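Local structure of myosin regulatory light chain (Placopecten magellanicus, 3PN7) at residues Thr93-Phe98 against Asp145-Val150. The protein probably serves as the calcium-binding regulatory light chain of molluscan muscle myosin, making its ATPase activity dependent on calcium. Numbering follows the deposited sequence.
Sequences TIRNAF and DYVRFV
Phe98 and Tyr146 each set a CB over one face of the other's ring. Tyr146 CB lies 3.7 Å from the centroid of the Phe98 ring, and Phe98 CB sits 3.5 Å from that of Tyr146, two reciprocal CH-pi contacts. The planes lie at 10° to each other, but the rings are displaced so far that little of one lies over the other, and the CB atoms rather than a stack fill these faces. Two groups come at the Phe98 ring obliquely: Val150 CG2, 3.9 Å from Phe98 CD2, and the Phe149 ring, whose CD2 is 3.9 Å from Phe98 CZ and whose plane is turned 80° from that of Phe98. The Tyr146 ring also meets Arg95 O obliquely, at its CE1. With CG wedged between backbone N and carbonyl carbon (chi1 67°), Tyr146 turns a face of its ring to Phe98 CB, and its OH hydrogen-bonds to Asp102 OD2.

One turn further along helix 146-154, Val150 CG2 also touches Ile94 CG2 at 3.9 Å, bridging Ile94 and Phe98. Toward the more exposed border, the bent Arg95 chain places Arg95 CD 4.0 Å from Val147 CG1 and CG2 alike. Replacing Phe98 by an alanine would probably leave Phe149 CD2 and Val150 CG2 without their shared partner and open a gap over Tyr146 CB. A chain of another protein in the assembly packs on Phe98 and Phe149 with apolar side chains. The axes of segments 93-98 and 146-150 approach to 9.7 Å and run roughly antiparallel; this is the packing of the first helix, 91-99, against the last, 146-154, in a paired EF-hand lobe, here the C-terminal one, away from the magnesium site.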
# COMPACT_ATOMS: atom_id res chain seq x y z
N THR B 93 10.80 -10.93 4.61
CA THR B 93 9.46 -10.38 4.55
C THR B 93 9.49 -8.86 4.48
O THR B 93 8.80 -8.25 3.66
CB THR B 93 8.63 -10.84 5.76
OG1 THR B 93 8.59 -12.27 5.76
CG2 THR B 93 7.21 -10.29 5.69
N ILE B 94 10.32 -8.24 5.32
CA ILE B 94 10.40 -6.79 5.37
C ILE B 94 11.01 -6.23 4.10
O ILE B 94 10.56 -5.22 3.59
CB ILE B 94 11.23 -6.30 6.56
CG1 ILE B 94 10.74 -6.94 7.86
CG2 ILE B 94 11.15 -4.76 6.64
CD1 ILE B 94 11.43 -6.43 9.10
N ARG B 95 12.04 -6.91 3.62
CA ARG B 95 12.65 -6.58 2.35
C ARG B 95 11.63 -6.64 1.19
O ARG B 95 11.59 -5.76 0.34
CB ARG B 95 13.79 -7.55 2.11
CG ARG B 95 14.84 -7.04 1.18
CD ARG B 95 16.25 -7.36 1.71
NE ARG B 95 16.41 -8.69 2.31
CZ ARG B 95 16.29 -9.84 1.66
NH1 ARG B 95 15.98 -9.85 0.36
NH2 ARG B 95 16.48 -11.00 2.31
N ASN B 96 10.79 -7.67 1.17
CA ASN B 96 9.76 -7.75 0.14
C ASN B 96 8.66 -6.70 0.31
O ASN B 96 8.05 -6.25 -0.67
CB ASN B 96 9.16 -9.15 0.07
CG ASN B 96 10.21 -10.21 -0.22
OD1 ASN B 96 10.01 -11.38 0.11
ND2 ASN B 96 11.33 -9.80 -0.81
N ALA B 97 8.41 -6.32 1.57
CA ALA B 97 7.48 -5.24 1.90
C ALA B 97 7.96 -3.96 1.23
O ALA B 97 7.19 -3.30 0.53
CB ALA B 97 7.40 -5.05 3.44
N PHE B 98 9.22 -3.62 1.44
CA PHE B 98 9.84 -2.50 0.75
C PHE B 98 9.78 -2.68 -0.79
O PHE B 98 9.56 -1.71 -1.53
CB PHE B 98 11.29 -2.31 1.21
CG PHE B 98 11.44 -1.51 2.49
CD1 PHE B 98 11.22 -0.13 2.50
CD2 PHE B 98 11.85 -2.12 3.68
CE1 PHE B 98 11.38 0.62 3.68
CE2 PHE B 98 12.00 -1.38 4.86
CZ PHE B 98 11.78 -0.02 4.86
N ASP B 145 18.53 3.21 1.11
CA ASP B 145 18.98 1.82 0.91
C ASP B 145 18.21 0.88 1.83
O ASP B 145 18.62 0.61 2.96
CB ASP B 145 20.46 1.72 1.22
CG ASP B 145 21.06 0.39 0.82
OD1 ASP B 145 20.30 -0.59 0.63
OD2 ASP B 145 22.31 0.32 0.70
N TYR B 146 17.08 0.35 1.35
CA TYR B 146 16.24 -0.43 2.24
C TYR B 146 16.74 -1.83 2.57
O TYR B 146 16.38 -2.37 3.62
CB TYR B 146 14.80 -0.46 1.75
CG TYR B 146 14.53 -1.19 0.46
CD1 TYR B 146 14.48 -2.58 0.43
CD2 TYR B 146 14.23 -0.49 -0.71
CE1 TYR B 146 14.18 -3.26 -0.77
CE2 TYR B 146 13.92 -1.15 -1.89
CZ TYR B 146 13.90 -2.53 -1.92
OH TYR B 146 13.59 -3.17 -3.08
N VAL B 147 17.53 -2.43 1.68
CA VAL B 147 18.19 -3.69 2.01
C VAL B 147 19.10 -3.51 3.22
O VAL B 147 19.05 -4.27 4.18
CB VAL B 147 19.00 -4.22 0.81
CG1 VAL B 147 19.77 -5.49 1.21
CG2 VAL B 147 18.08 -4.49 -0.37
N ARG B 148 19.93 -2.48 3.19
CA ARG B 148 20.83 -2.19 4.29
C ARG B 148 20.07 -1.71 5.54
O ARG B 148 20.44 -2.03 6.67
CB ARG B 148 21.82 -1.12 3.84
CG ARG B 148 22.94 -0.87 4.81
CD ARG B 148 23.89 0.15 4.22
NE ARG B 148 25.04 0.41 5.07
CZ ARG B 148 25.78 1.51 5.00
NH1 ARG B 148 25.46 2.45 4.11
NH2 ARG B 148 26.82 1.67 5.81
N PHE B 149 19.00 -0.95 5.34
CA PHE B 149 18.18 -0.52 6.46
C PHE B 149 17.60 -1.74 7.18
O PHE B 149 17.59 -1.80 8.40
CB PHE B 149 17.07 0.42 5.98
CG PHE B 149 16.08 0.80 7.04
CD1 PHE B 149 16.32 1.87 7.89
CD2 PHE B 149 14.90 0.09 7.19
CE1 PHE B 149 15.41 2.22 8.87
CE2 PHE B 149 13.98 0.44 8.16
CZ PHE B 149 14.23 1.50 9.01
N VAL B 150 17.14 -2.73 6.42
CA VAL B 150 16.58 -3.94 7.01
C VAL B 150 17.62 -4.69 7.84
O VAL B 150 17.30 -5.20 8.91
CB VAL B 150 15.96 -4.88 5.94
CG1 VAL B 150 15.54 -6.20 6.59
CG2 VAL B 150 14.76 -4.21 5.26